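Local coordinates for glycosylation Associate Protein 2 (Streptococcus agalactiae serotype V, PDB 6OYC) that probably acts with its partners Gap1 and Gap3 in the glycosylation and accessory Sec export of serine-rich surface adhesins, at residues B[133-138]-B[257-262]. Sequence-based numbering, arbitrary orientation.
Sequences EKLQVS and LHRRNG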
loop_
_atom_site.group_PDB
_atom_site.type_symbol
_atom_site.label_atom_id
_atom_site.label_comp_id
_atom_site.label_asym_id
_atom_site.label_seq_id
_atom_site.Cartn_x
_atom_site.Cartn_y
_atom_site.Cartn_z
ATOM N N GLU B 133 0.753 -9.444 5.923
ATOM C CA GLU B 133 -0.332 -9.904 6.777
ATOM C C GLU B 133 0.001 -9.528 8.212
ATOM O O GLU B 133 1.110 -9.087 8.525
ATOM C CB GLU B 133 -0.585 -11.409 6.618
ATOM C CG GLU B 133 0.441 -12.306 7.269
ATOM C CD GLU B 133 0.108 -13.794 7.088
ATOM O OE1 GLU B 133 -0.284 -14.197 5.982
ATOM O OE2 GLU B 133 0.243 -14.568 8.051
ATOM N N LYS B 134 -0.995 -9.676 9.073
ATOM C CA LYS B 134 -0.923 -9.231 10.458
ATOM C C LYS B 134 -0.932 -10.427 11.409
ATOM O O LYS B 134 -1.654 -11.402 11.189
ATOM C CB LYS B 134 -2.096 -8.289 10.793
ATOM C CG LYS B 134 -1.870 -6.841 10.348
ATOM C CD LYS B 134 -3.157 -6.089 10.177
ATOM C CE LYS B 134 -3.797 -6.392 8.813
ATOM N NZ LYS B 134 -5.047 -5.609 8.651
ATOM N N LEU B 135 -0.089 -10.361 12.437
ATOM C CA LEU B 135 -0.228 -11.191 13.627
ATOM C C LEU B 135 -1.039 -10.367 14.617
ATOM O O LEU B 135 -0.553 -9.344 15.130
ATOM C CB LEU B 135 1.138 -11.575 14.193
ATOM C CG LEU B 135 1.873 -12.666 13.404
ATOM C CD1 LEU B 135 2.550 -12.104 12.134
ATOM C CD2 LEU B 135 2.902 -13.335 14.265
ATOM N N GLN B 136 -2.286 -10.778 14.834
ATOM C CA GLN B 136 -3.222 -10.062 15.691
ATOM C C GLN B 136 -2.953 -10.363 17.170
ATOM O O GLN B 136 -2.396 -11.410 17.523
ATOM C CB GLN B 136 -4.663 -10.435 15.325
ATOM C CG GLN B 136 -5.055 -10.126 13.872
ATOM C CD GLN B 136 -5.228 -8.623 13.614
ATOM O OE1 GLN B 136 -5.184 -7.805 14.536
ATOM N NE2 GLN B 136 -5.421 -8.266 12.361
ATOM N N VAL B 137 -3.403 -9.449 18.043
ATOM C CA VAL B 137 -3.094 -9.549 19.465
ATOM C C VAL B 137 -3.687 -10.805 20.082
ATOM O O VAL B 137 -3.298 -11.186 21.194
ATOM C CB VAL B 137 -3.556 -8.294 20.259
ATOM C CG1 VAL B 137 -2.740 -7.068 19.868
ATOM C CG2 VAL B 137 -5.054 -8.033 20.108
ATOM N N SER B 138 -4.617 -11.467 19.393
ATOM C CA SER B 138 -5.132 -12.725 19.922
ATOM C C SER B 138 -4.054 -13.799 19.948
ATOM O O SER B 138 -4.095 -14.684 20.806
ATOM C CB SER B 138 -6.324 -13.203 19.098
ATOM O OG SER B 138 -5.938 -13.383 17.756
ATOM N N LEU B 257 0.780 -6.729 14.709
ATOM C CA LEU B 257 2.154 -6.822 14.230
ATOM C C LEU B 257 2.093 -7.169 12.745
ATOM O O LEU B 257 1.637 -8.256 12.375
ATOM C CB LEU B 257 2.941 -7.871 15.023
ATOM C CG LEU B 257 4.243 -8.363 14.392
ATOM C CD1 LEU B 257 5.249 -7.214 14.323
ATOM C CD2 LEU B 257 4.834 -9.542 15.181
ATOM N N HIS B 258 2.542 -6.241 11.897
ATOM C CA HIS B 258 2.553 -6.430 10.452
ATOM C C HIS B 258 3.840 -7.101 10.028
ATOM O O HIS B 258 4.922 -6.743 10.506
ATOM C CB HIS B 258 2.448 -5.096 9.709
ATOM C CG HIS B 258 1.228 -4.307 10.045
ATOM N ND1 HIS B 258 0.100 -4.319 9.256
ATOM C CD2 HIS B 258 0.966 -3.458 11.066
ATOM C CE1 HIS B 258 -0.810 -3.519 9.782
ATOM N NE2 HIS B 258 -0.307 -2.980 10.878
ATOM N N ARG B 259 3.731 -8.015 9.064
ATOM C CA ARG B 259 4.908 -8.553 8.395
ATOM C C ARG B 259 4.696 -8.511 6.889
ATOM O O ARG B 259 3.617 -8.855 6.402
ATOM C CB ARG B 259 5.213 -9.978 8.872
ATOM C CG ARG B 259 4.163 -11.025 8.510
ATOM C CD ARG B 259 4.674 -11.820 7.342
ATOM N NE ARG B 259 3.880 -13.012 7.112
ATOM C CZ ARG B 259 3.962 -13.757 6.014
ATOM N NH1 ARG B 259 4.810 -13.426 5.043
ATOM N NH2 ARG B 259 3.205 -14.830 5.891
ATOM N N ARG B 260 5.722 -8.079 6.150
ATOM C CA ARG B 260 5.591 -7.771 4.728
ATOM C C ARG B 260 6.803 -8.263 3.951
ATOM O O ARG B 260 7.930 -8.284 4.464
ATOM C CB ARG B 260 5.422 -6.249 4.494
ATOM C CG ARG B 260 4.127 -5.691 5.067
ATOM C CD ARG B 260 4.115 -4.159 5.203
ATOM N NE ARG B 260 2.926 -3.733 5.941
ATOM C CZ ARG B 260 2.893 -2.689 6.759
ATOM N NH1 ARG B 260 3.981 -1.949 6.928
ATOM N NH2 ARG B 260 1.770 -2.374 7.389
ATOM N N ASN B 261 6.568 -8.653 2.695
ATOM C CA ASN B 261 7.676 -8.800 1.754
ATOM C C ASN B 261 8.231 -7.405 1.469
ATOM O O ASN B 261 7.511 -6.537 0.963
ATOM C CB ASN B 261 7.225 -9.468 0.459
ATOM C CG ASN B 261 6.740 -10.915 0.646
ATOM O OD1 ASN B 261 6.736 -11.473 1.758
ATOM N ND2 ASN B 261 6.312 -11.523 -0.458
ATOM N N GLY B 262 9.498 -7.183 1.819
ATOM C CA GLY B 262 10.085 -5.857 1.766
ATOM C C GLY B 262 11.123 -5.695 0.671
ATOM O O GLY B 262 11.703 -6.669 0.180
HETATM O O HOH W 1 2.551 -14.449 9.122
#
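E133 and R259 form a hydrogen-bonded pair of an antiparallel beta ladder, where the short strand 132-135 pairs with residues 257-259, in the C-terminal half of the long strand 251-262; strand 185-195 flanks the latter on its other side. Two backbone bonds join this pair, R259 N to E133 O at 2.9 Å and E133 N to R259 O, and a second couple links L135 and L257. Above the ladder the side chains of E133 and R259 slant across one another: a bend about the CB-CG bond of R259 (chi2 102°) brings its guanidinium obliquely against the E133 carboxylate, their planes 49° apart. E133 OE1 is 3.5 Å from R259 NH2 but well out of the guanidinium plane, making a salt bridge of charge alone; Y131 hydrogen-bonds OE1. L135 and L257 occupy the same face, CB to CB 4.2 Å, and pack on I178 and F174 of strand 168-180, in a second antiparallel sheet, while L135 CD1 rests on R259 CG. On the reverse face, against loops joined to the large mixed sheet, the K134 chain covers one face of the H258 ring, CG 3.4 Å from ND1. E308 and E191 take the two ring nitrogens, and K134 NZ reaches the carbonyls of P329 and L331. A water completes the E133-R259 link, accepting from R259 NE at 2.8 Å and donating to E133 OE2.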